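Local structure of hypothetical protein AF_1782 (Archaeoglobus fulgidus DSM 4304, 2OO2) at residues E16-R21 / W60-L65; G30-I35 / G72-T77; S40-F45 / E56-A61. The protein is of unknown function, a small archaeal DUF357-family protein that folds as a three-helix bundle and packs in pairs through its last helix. One frame throughout, in Å; residues are numbered along the deposited sequence.

Overall arrangement
The three contacts tie together one compact bundle of helices 3-21, 29-47 and 51-70, closed at one end by the two-stranded antiparallel sheet of 25-27 and 74-76. Contact 1 lies close to the centre of the subunit, about 4 Å from it, its own centre about 9 Å from that of contact 3 and about 10 Å from that of contact 2; contacts 2 and 3 are about 16 Å apart, centre to centre. Contacts 1 and 3 share W60 and A61. Salt bridges link contact 1 to both others: R21 NH1 to E76 OE2 at 2.6 Å, and E19 OE2 to R43 NH1 at 2.7 Å. Helix 51-70 also meets the second subunit.

Contact 1: residues E16-R21 / W60-L65; sequences ERIEER and WAWAWL
I18 and W62 face each other where helices 16-21 and 60-65 run in roughly the same direction, their axes 10.9 Å apart at closest and inclined by 36°. The CA atoms of this pair are 7.2 Å apart, leaving room for large side chains between the backbones. I18 extends along the indole: its CG1 is trans to the backbone N (chi1 -159°), and chi2 is also extended, which carries CD1 over one face of W62. There CD1 makes a CH-pi contact 3.6 Å from the centroid of the five-membered ring, almost on the ring normal. The same methyl meets A61 CB at 3.5 Å, and I18 CG1 packs against L65 CD1. At the far end of the indole, R17 CB approaches the ring edge near its plane, while R21 crosses at about a right angle, mainly through CB and CG, with CG 3.6 Å from W62 CH2. Its guanidinium, with CH2 near its edge, is held by salt bridges to E24 and E76. The indole N-H bonds to the carbonyl of W14, which, with the I18 methyl, probably limits how the ring can turn. Helix 29-47 completes the core, with I39 against I18 and Y38 against A61, and W60 of the second subunit packs on W62.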
loop_
_atom_site.group_PDB
_atom_site.type_symbol
_atom_site.label_atom_id
_atom_site.label_comp_id
_atom_site.label_asym_id
_atom_site.label_seq_id
_atom_site.Cartn_x
_atom_site.Cartn_y
_atom_site.Cartn_z
ATOM N N GLU A 16 -12.677 2.124 -7.969
ATOM C CA GLU A 16 -13.748 3.055 -8.285
ATOM C C GLU A 16 -13.774 4.247 -7.270
ATOM O O GLU A 16 -14.058 5.358 -7.658
ATOM C CB GLU A 16 -15.059 2.355 -8.286
ATOM C CG GLU A 16 -15.085 1.230 -9.294
ATOM C CD GLU A 16 -16.356 0.343 -9.133
ATOM O OE1 GLU A 16 -17.102 0.454 -8.109
ATOM O OE2 GLU A 16 -16.583 -0.468 -10.061
ATOM N N ARG A 17 -13.420 4.009 -6.022
ATOM C CA ARG A 17 -13.442 5.058 -5.005
ATOM C C ARG A 17 -12.325 6.059 -5.342
ATOM O O ARG A 17 -12.580 7.267 -5.313
ATOM C CB ARG A 17 -13.281 4.471 -3.588
ATOM C CG ARG A 17 -14.605 3.797 -3.037
ATOM C CD ARG A 17 -14.293 2.981 -1.838
ATOM N NE ARG A 17 -15.505 2.304 -1.334
ATOM C CZ ARG A 17 -15.496 1.561 -0.226
ATOM N NH1 ARG A 17 -14.371 1.391 0.464
ATOM N NH2 ARG A 17 -16.602 0.961 0.169
ATOM N N ILE A 18 -11.127 5.581 -5.693
ATOM C CA ILE A 18 -9.967 6.518 -5.837
ATOM C C ILE A 18 -10.052 7.347 -7.128
ATOM O O ILE A 18 -9.610 8.523 -7.208
ATOM C CB ILE A 18 -8.628 5.749 -5.688
ATOM C CG1 ILE A 18 -7.521 6.728 -5.307
ATOM C CG2 ILE A 18 -8.261 4.861 -6.941
ATOM C CD1 ILE A 18 -6.153 6.023 -4.963
ATOM N N GLU A 19 -10.643 6.745 -8.158
ATOM C CA GLU A 19 -10.877 7.433 -9.452
ATOM C C GLU A 19 -11.746 8.662 -9.212
ATOM O O GLU A 19 -11.558 9.696 -9.832
ATOM C CB GLU A 19 -11.480 6.430 -10.489
ATOM C CG GLU A 19 -10.397 5.550 -11.069
ATOM C CD GLU A 19 -10.927 4.385 -11.953
ATOM O OE1 GLU A 19 -12.130 4.083 -11.860
ATOM O OE2 GLU A 19 -10.133 3.837 -12.749
ATOM N N GLU A 20 -12.660 8.578 -8.267
ATOM C CA GLU A 20 -13.407 9.780 -7.813
ATOM C C GLU A 20 -12.580 10.640 -6.857
ATOM O O GLU A 20 -12.600 11.854 -6.953
ATOM C CB GLU A 20 -14.720 9.417 -7.140
ATOM C CG GLU A 20 -15.709 8.827 -8.087
ATOM C CD GLU A 20 -15.974 9.725 -9.303
ATOM O OE1 GLU A 20 -16.111 10.990 -9.158
ATOM O OE2 GLU A 20 -16.036 9.149 -10.411
ATOM N N ARG A 21 -11.880 10.005 -5.933
ATOM C CA ARG A 21 -11.237 10.701 -4.840
ATOM C C ARG A 21 -10.139 11.625 -5.367
ATOM O O ARG A 21 -9.947 12.750 -4.836
ATOM C CB ARG A 21 -10.637 9.689 -3.863
ATOM C CG ARG A 21 -10.180 10.250 -2.516
ATOM C CD ARG A 21 -11.374 10.689 -1.667
ATOM N NE ARG A 21 -10.946 10.947 -0.324
ATOM C CZ ARG A 21 -10.791 12.188 0.150
ATOM N NH1 ARG A 21 -10.388 12.357 1.403
ATOM N NH2 ARG A 21 -11.112 13.233 -0.600
ATOM N N TRP A 60 -1.020 0.932 -3.118
ATOM C CA TRP A 60 0.036 2.036 -3.250
ATOM C C TRP A 60 -0.629 3.331 -3.626
ATOM O O TRP A 60 -0.188 4.434 -3.076
ATOM C CB TRP A 60 1.134 1.683 -4.281
ATOM C CG TRP A 60 2.244 0.846 -3.664
ATOM C CD1 TRP A 60 2.367 -0.542 -3.707
ATOM C CD2 TRP A 60 3.312 1.301 -2.850
ATOM N NE1 TRP A 60 3.484 -0.967 -3.096
ATOM C CE2 TRP A 60 4.092 0.159 -2.506
ATOM C CE3 TRP A 60 3.697 2.585 -2.370
ATOM C CZ2 TRP A 60 5.185 0.216 -1.681
ATOM C CZ3 TRP A 60 4.838 2.652 -1.598
ATOM C CH2 TRP A 60 5.583 1.498 -1.243
ATOM N N ALA A 61 -1.544 3.317 -4.612
ATOM C CA ALA A 61 -2.233 4.614 -4.975
ATOM C C ALA A 61 -2.898 5.297 -3.753
ATOM O O ALA A 61 -2.645 6.542 -3.461
ATOM C CB ALA A 61 -3.226 4.442 -6.143
ATOM N N TRP A 62 -3.645 4.507 -2.979
ATOM C CA TRP A 62 -4.249 5.017 -1.752
ATOM C C TRP A 62 -3.258 5.510 -0.677
ATOM O O TRP A 62 -3.536 6.537 0.003
ATOM C CB TRP A 62 -5.212 3.974 -1.185
ATOM C CG TRP A 62 -6.559 4.107 -1.789
ATOM C CD1 TRP A 62 -7.180 3.210 -2.691
ATOM C CD2 TRP A 62 -7.525 5.144 -1.544
ATOM N NE1 TRP A 62 -8.410 3.675 -2.997
ATOM C CE2 TRP A 62 -8.679 4.832 -2.300
ATOM C CE3 TRP A 62 -7.528 6.318 -0.742
ATOM C CZ2 TRP A 62 -9.817 5.656 -2.313
ATOM C CZ3 TRP A 62 -8.651 7.105 -0.747
ATOM C CH2 TRP A 62 -9.771 6.795 -1.537
ATOM N N ALA A 63 -2.103 4.831 -0.536
ATOM C CA ALA A 63 -1.140 5.206 0.488
ATOM C C ALA A 63 -0.533 6.570 0.112
ATOM O O ALA A 63 -0.343 7.383 1.004
ATOM C CB ALA A 63 -0.014 4.196 0.660
ATOM N N TRP A 64 -0.187 6.792 -1.152
ATOM C CA TRP A 64 0.424 8.103 -1.593
ATOM C C TRP A 64 -0.597 9.202 -1.330
ATOM O O TRP A 64 -0.212 10.342 -0.895
ATOM C CB TRP A 64 0.813 8.119 -3.076
ATOM C CG TRP A 64 2.170 7.469 -3.309
ATOM C CD1 TRP A 64 2.397 6.166 -3.667
ATOM C CD2 TRP A 64 3.445 8.068 -3.102
ATOM N NE1 TRP A 64 3.767 5.924 -3.719
ATOM C CE2 TRP A 64 4.427 7.082 -3.371
ATOM C CE3 TRP A 64 3.862 9.363 -2.719
ATOM C CZ2 TRP A 64 5.806 7.347 -3.264
ATOM C CZ3 TRP A 64 5.242 9.628 -2.644
ATOM C CH2 TRP A 64 6.183 8.634 -2.897
ATOM N N LEU A 65 -1.863 8.895 -1.636
ATOM C CA LEU A 65 -2.993 9.794 -1.390
ATOM C C LEU A 65 -3.223 10.068 0.100
ATOM O O LEU A 65 -3.123 11.271 0.532
ATOM C CB LEU A 65 -4.279 9.303 -2.106
ATOM C CG LEU A 65 -5.420 10.313 -2.195
ATOM C CD1 LEU A 65 -6.426 9.807 -3.226
ATOM C CD2 LEU A 65 -6.093 10.552 -0.865
#

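Contact 2: residues G30-I35 / G72-T77; sequences GFMRNI and GKLHET
The phenyl ring of F31 carries K73 on one face: K73 CB sits over its centre, 4.0 Å from the centroid and 13° off the normal, in a CH-pi contact. K73 CG continues across the ring to CE2 at 3.7 Å, the lysine chain crossing the phenyl at about a right angle before its end leads away. W64 of helix 51-70 also meets F31, in an edge-to-face pair. Beside the ring, L74 inserts its two methyls among helix residues. CD1 reaches I35 CD1 tip to tip at 3.5 Å, while CD2 touches M32 SD at 3.8 Å and, more loosely, F31 CB. Bends at chi2 and chi3 fold the methionine so that its sulfur lies against this leucine. An alanine in place of F31 would remove the surface under K73 and is likely to leave the lysine's hydrocarbon chain freer to turn and W64 without its edge-to-face contact with this phenyl. Helix 30-35 and strand 74-76 run nearly perpendicular, at 79°. The strand follows the Schellman motif at G72 that ends helix 51-70, and pairs antiparallel with strand 25-27, whose I25 packs on both M32 and L74; L65 of helix 51-70 lies against I35.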
loop_
_atom_site.group_PDB
_atom_site.type_symbol
_atom_site.label_atom_id
_atom_site.label_comp_id
_atom_site.label_asym_id
_atom_site.label_seq_id
_atom_site.Cartn_x
_atom_site.Cartn_y
_atom_site.Cartn_z
ATOM N N GLY A 30 4.466 15.571 -7.714
ATOM C CA GLY A 30 5.071 14.242 -7.626
ATOM C C GLY A 30 4.144 13.223 -6.962
ATOM O O GLY A 30 3.971 12.091 -7.482
ATOM N N PHE A 31 3.583 13.609 -5.807
ATOM C CA PHE A 31 2.526 12.851 -5.116
ATOM C C PHE A 31 1.387 12.576 -6.055
ATOM O O PHE A 31 0.992 11.417 -6.231
ATOM C CB PHE A 31 2.015 13.587 -3.891
ATOM C CG PHE A 31 2.798 13.293 -2.654
ATOM C CD1 PHE A 31 2.300 12.416 -1.702
ATOM C CD2 PHE A 31 4.040 13.917 -2.430
ATOM C CE1 PHE A 31 2.996 12.122 -0.562
ATOM C CE2 PHE A 31 4.774 13.631 -1.268
ATOM C CZ PHE A 31 4.229 12.719 -0.321
ATOM N N MET A 32 0.902 13.632 -6.711
ATOM C CA MET A 32 -0.203 13.479 -7.677
ATOM C C MET A 32 0.188 12.591 -8.858
ATOM O O MET A 32 -0.648 11.785 -9.312
ATOM C CB MET A 32 -0.763 14.806 -8.179
ATOM C CG MET A 32 -1.507 15.632 -7.107
ATOM S SD MET A 32 -3.030 14.909 -6.429
ATOM C CE MET A 32 -4.192 15.272 -7.689
ATOM N N ARG A 33 1.433 12.686 -9.327
ATOM C CA ARG A 33 1.841 11.843 -10.466
ATOM C C ARG A 33 1.935 10.361 -10.062
ATOM O O ARG A 33 1.478 9.480 -10.843
ATOM C CB ARG A 33 3.154 12.309 -11.140
ATOM C CG ARG A 33 3.146 13.801 -11.705
ATOM C CD ARG A 33 2.271 14.080 -12.947
ATOM N NE ARG A 33 2.070 15.538 -13.160
ATOM C CZ ARG A 33 0.959 16.226 -12.861
ATOM N NH1 ARG A 33 -0.111 15.630 -12.322
ATOM N NH2 ARG A 33 0.915 17.531 -13.101
ATOM N N ASN A 34 2.480 10.093 -8.858
ATOM C CA ASN A 34 2.511 8.735 -8.280
ATOM C C ASN A 34 1.136 8.102 -8.178
ATOM O O ASN A 34 0.901 6.869 -8.608
ATOM C CB ASN A 34 3.229 8.761 -6.917
ATOM C CG ASN A 34 4.739 9.019 -7.055
ATOM O OD1 ASN A 34 5.257 9.082 -8.156
ATOM N ND2 ASN A 34 5.421 9.203 -5.950
ATOM N N ILE A 35 0.214 8.874 -7.629
ATOM C CA ILE A 35 -1.214 8.476 -7.542
ATOM C C ILE A 35 -1.818 7.962 -8.903
ATOM O O ILE A 35 -2.300 6.777 -9.013
ATOM C CB ILE A 35 -2.145 9.504 -6.781
ATOM C CG1 ILE A 35 -1.613 9.749 -5.352
ATOM C CG2 ILE A 35 -3.601 8.937 -6.688
ATOM C CD1 ILE A 35 -2.226 11.008 -4.639
ATOM N N GLY A 72 0.365 16.883 4.808
ATOM C CA GLY A 72 -0.011 18.106 4.118
ATOM C C GLY A 72 0.749 18.408 2.841
ATOM O O GLY A 72 1.071 19.565 2.576
ATOM N N LYS A 73 1.080 17.376 2.064
ATOM C CA LYS A 73 1.538 17.544 0.677
ATOM C C LYS A 73 0.365 17.617 -0.308
ATOM O O LYS A 73 0.533 18.061 -1.463
ATOM C CB LYS A 73 2.483 16.404 0.278
ATOM C CG LYS A 73 3.830 16.397 0.981
ATOM C CD LYS A 73 4.793 17.429 0.369
ATOM C CE LYS A 73 6.238 17.193 0.818
ATOM N NZ LYS A 73 7.154 17.654 -0.264
ATOM N N LEU A 74 -0.812 17.168 0.165
ATOM C CA LEU A 74 -2.059 17.161 -0.575
ATOM C C LEU A 74 -3.123 17.749 0.313
ATOM O O LEU A 74 -3.047 17.607 1.514
ATOM C CB LEU A 74 -2.496 15.710 -0.935
ATOM C CG LEU A 74 -1.569 14.925 -1.827
ATOM C CD1 LEU A 74 -2.137 13.508 -2.139
ATOM C CD2 LEU A 74 -1.350 15.719 -3.101
ATOM N N HIS A 75 -4.142 18.338 -0.318
ATOM C CA HIS A 75 -5.220 19.030 0.380
ATOM C C HIS A 75 -6.517 18.752 -0.333
ATOM O O HIS A 75 -6.523 18.663 -1.558
ATOM C CB HIS A 75 -4.945 20.551 0.334
ATOM C CG HIS A 75 -3.514 20.889 0.616
ATOM N ND1 HIS A 75 -2.976 20.839 1.890
ATOM C CD2 HIS A 75 -2.484 21.186 -0.217
ATOM C CE1 HIS A 75 -1.686 21.131 1.833
ATOM N NE2 HIS A 75 -1.360 21.343 0.568
ATOM N N GLU A 76 -7.616 18.686 0.412
ATOM C CA GLU A 76 -8.940 18.575 -0.192
ATOM C C GLU A 76 -9.319 19.919 -0.794
ATOM O O GLU A 76 -9.051 20.932 -0.174
ATOM C CB GLU A 76 -9.964 18.058 0.835
ATOM C CG GLU A 76 -10.367 16.577 0.578
ATOM C CD GLU A 76 -10.364 15.713 1.840
ATOM O OE1 GLU A 76 -11.187 15.936 2.752
ATOM O OE2 GLU A 76 -9.541 14.774 1.919
ATOM N N THR A 77 -9.885 19.930 -2.011
ATOM C CA THR A 77 -10.153 21.184 -2.761
ATOM C C THR A 77 -11.139 22.182 -2.115
ATOM O O THR A 77 -12.046 21.808 -1.363
ATOM C CB THR A 77 -10.583 20.925 -4.220
ATOM O OG1 THR A 77 -9.545 20.218 -4.906
ATOM C CG2 THR A 77 -10.816 22.258 -4.943
#

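Contact 3: residues S40-F45 / E56-A61; sequences SDSRYF and ECVVWA
Two consecutive helices form an antiparallel hairpin here, one side of the three-helix bundle: S42 and C57 meet where segments 40-45 and 56-61 pass each other at 162° between their directions. The axes come within 8.1 Å, close for a helix pair, and the CA atoms of S42 and C57 are only 4.9 Å apart. Small residues at the crossing permit this approach. C57 CB rests against the backbone of S42, 3.5 Å from its N, so at this point a side-chain carbon packs straight onto the main chain of the other helix. The serine side chain spans the next step along helix 56-61: with OG trans to the backbone N (chi1 175°), the oxygen comes to 3.5 Å from V58 CB. That contact is van der Waals in kind; the polar partner of S42 OG is the carbonyl oxygen of A54, one turn before V58, a hydrogen bond that provides for a buried hydroxyl and ties the two helices together. On the other flank, C57 SG rests against D41 and F45, one turn apart on helix 40-45. It touches D41 CB at 3.7 Å and approaches the F45 ring at its edge, 4.1 Å from CD2. The sulfur is 5.2 Å from the ring centroid and 78° off the normal, so this Cys sulfur-aromatic contact is made near the ring plane, while Y44 CD2 lies over one face. F45 also packs on R53 and A54 of helix 51-70. Helix 3-21, the remaining helix of the bundle, closes over the hairpin with T11 and L15 on S42, while V59 and W60 turn to the second subunit.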
loop_
_atom_site.group_PDB
_atom_site.type_symbol
_atom_site.label_atom_id
_atom_site.label_comp_id
_atom_site.label_asym_id
_atom_site.label_seq_id
_atom_site.Cartn_x
_atom_site.Cartn_y
_atom_site.Cartn_z
ATOM N N SER A 40 -3.369 4.117 -12.959
ATOM C CA SER A 40 -3.211 3.559 -14.346
ATOM C C SER A 40 -2.782 2.074 -14.315
ATOM O O SER A 40 -3.408 1.172 -15.002
ATOM C CB SER A 40 -2.193 4.345 -15.174
ATOM O OG SER A 40 -2.162 3.864 -16.520
ATOM N N ASP A 41 -1.716 1.798 -13.542
ATOM C CA ASP A 41 -1.166 0.449 -13.399
ATOM C C ASP A 41 -2.216 -0.484 -12.792
ATOM O O ASP A 41 -2.472 -1.647 -13.368
ATOM C CB ASP A 41 0.079 0.515 -12.490
ATOM C CG ASP A 41 1.371 0.776 -13.246
ATOM O OD1 ASP A 41 1.400 1.162 -14.435
ATOM O OD2 ASP A 41 2.396 0.490 -12.592
ATOM N N SER A 42 -2.873 -0.096 -11.670
ATOM C CA SER A 42 -3.960 -1.047 -11.145
ATOM C C SER A 42 -4.994 -1.417 -12.209
ATOM O O SER A 42 -5.392 -2.684 -12.367
ATOM C CB SER A 42 -4.606 -0.355 -9.941
ATOM O OG SER A 42 -5.713 -1.051 -9.398
ATOM N N ARG A 43 -5.501 -0.377 -12.913
ATOM C CA ARG A 43 -6.494 -0.522 -14.055
ATOM C C ARG A 43 -5.979 -1.523 -15.073
ATOM O O ARG A 43 -6.718 -2.488 -15.452
ATOM C CB ARG A 43 -6.794 0.850 -14.733
ATOM C CG ARG A 43 -7.864 1.633 -13.956
ATOM C CD ARG A 43 -8.672 2.643 -14.833
ATOM N NE ARG A 43 -7.749 3.624 -15.421
ATOM C CZ ARG A 43 -7.666 4.921 -15.106
ATOM N NH1 ARG A 43 -8.498 5.488 -14.216
ATOM N NH2 ARG A 43 -6.725 5.660 -15.705
ATOM N N TYR A 44 -4.713 -1.345 -15.465
ATOM C CA TYR A 44 -4.084 -2.197 -16.506
ATOM C C TYR A 44 -3.964 -3.649 -16.075
ATOM O O TYR A 44 -4.403 -4.559 -16.842
ATOM C CB TYR A 44 -2.707 -1.698 -16.878
ATOM C CG TYR A 44 -1.932 -2.619 -17.826
ATOM C CD1 TYR A 44 -2.387 -2.875 -19.181
ATOM C CD2 TYR A 44 -0.776 -3.234 -17.402
ATOM C CE1 TYR A 44 -1.614 -3.701 -20.044
ATOM C CE2 TYR A 44 -0.005 -4.077 -18.257
ATOM C CZ TYR A 44 -0.508 -4.332 -19.560
ATOM O OH TYR A 44 0.274 -5.085 -20.340
ATOM N N PHE A 45 -3.370 -3.892 -14.900
ATOM C CA PHE A 45 -3.344 -5.257 -14.364
ATOM C C PHE A 45 -4.706 -5.862 -14.078
ATOM O O PHE A 45 -4.890 -7.113 -14.277
ATOM C CB PHE A 45 -2.425 -5.352 -13.122
ATOM C CG PHE A 45 -0.965 -4.969 -13.413
ATOM C CD1 PHE A 45 -0.219 -5.657 -14.368
ATOM C CD2 PHE A 45 -0.361 -3.893 -12.742
ATOM C CE1 PHE A 45 1.079 -5.323 -14.702
ATOM C CE2 PHE A 45 0.979 -3.550 -13.067
ATOM C CZ PHE A 45 1.699 -4.239 -14.021
ATOM N N GLU A 56 -2.172 -4.710 -5.451
ATOM C CA GLU A 56 -0.961 -4.106 -4.930
ATOM C C GLU A 56 -0.925 -2.643 -5.405
ATOM O O GLU A 56 -0.607 -1.689 -4.581
ATOM C CB GLU A 56 0.217 -4.861 -5.500
ATOM C CG GLU A 56 1.564 -4.482 -4.844
ATOM C CD GLU A 56 2.781 -5.123 -5.493
ATOM O OE1 GLU A 56 2.833 -5.383 -6.696
ATOM O OE2 GLU A 56 3.723 -5.362 -4.771
ATOM N N CYS A 57 -1.200 -2.391 -6.684
ATOM C CA CYS A 57 -1.112 -0.925 -7.199
ATOM C C CYS A 57 -2.201 -0.043 -6.607
ATOM O O CYS A 57 -1.875 1.219 -6.230
ATOM C CB CYS A 57 -1.038 -0.852 -8.758
ATOM S SG CYS A 57 0.374 -1.589 -9.463
ATOM N N VAL A 58 -3.446 -0.509 -6.394
ATOM C CA VAL A 58 -4.534 0.276 -5.784
ATOM C C VAL A 58 -4.180 0.722 -4.320
ATOM O O VAL A 58 -4.357 1.951 -3.941
ATOM C CB VAL A 58 -5.968 -0.315 -5.959
ATOM C CG1 VAL A 58 -6.302 -1.299 -4.866
ATOM C CG2 VAL A 58 -7.000 0.882 -5.938
ATOM N N VAL A 59 -3.498 -0.172 -3.582
ATOM C CA VAL A 59 -3.134 0.086 -2.180
ATOM C C VAL A 59 -2.039 1.141 -2.271
ATOM O O VAL A 59 -2.144 2.130 -1.495
ATOM C CB VAL A 59 -2.560 -1.077 -1.517
ATOM C CG1 VAL A 59 -2.222 -0.804 -0.130
ATOM C CG2 VAL A 59 -3.729 -2.183 -1.419
ATOM N N TRP A 60 -1.020 0.932 -3.118
ATOM C CA TRP A 60 0.036 2.036 -3.250
ATOM C C TRP A 60 -0.629 3.331 -3.626
ATOM O O TRP A 60 -0.188 4.434 -3.076
ATOM C CB TRP A 60 1.134 1.683 -4.281
ATOM C CG TRP A 60 2.244 0.846 -3.664
ATOM C CD1 TRP A 60 2.367 -0.542 -3.707
ATOM C CD2 TRP A 60 3.312 1.301 -2.850
ATOM N NE1 TRP A 60 3.484 -0.967 -3.096
ATOM C CE2 TRP A 60 4.092 0.159 -2.506
ATOM C CE3 TRP A 60 3.697 2.585 -2.370
ATOM C CZ2 TRP A 60 5.185 0.216 -1.681
ATOM C CZ3 TRP A 60 4.838 2.652 -1.598
ATOM C CH2 TRP A 60 5.583 1.498 -1.243
ATOM N N ALA A 61 -1.544 3.317 -4.612
ATOM C CA ALA A 61 -2.233 4.614 -4.975
ATOM C C ALA A 61 -2.898 5.297 -3.753
ATOM O O ALA A 61 -2.645 6.542 -3.461
ATOM C CB ALA A 61 -3.226 4.442 -6.143
#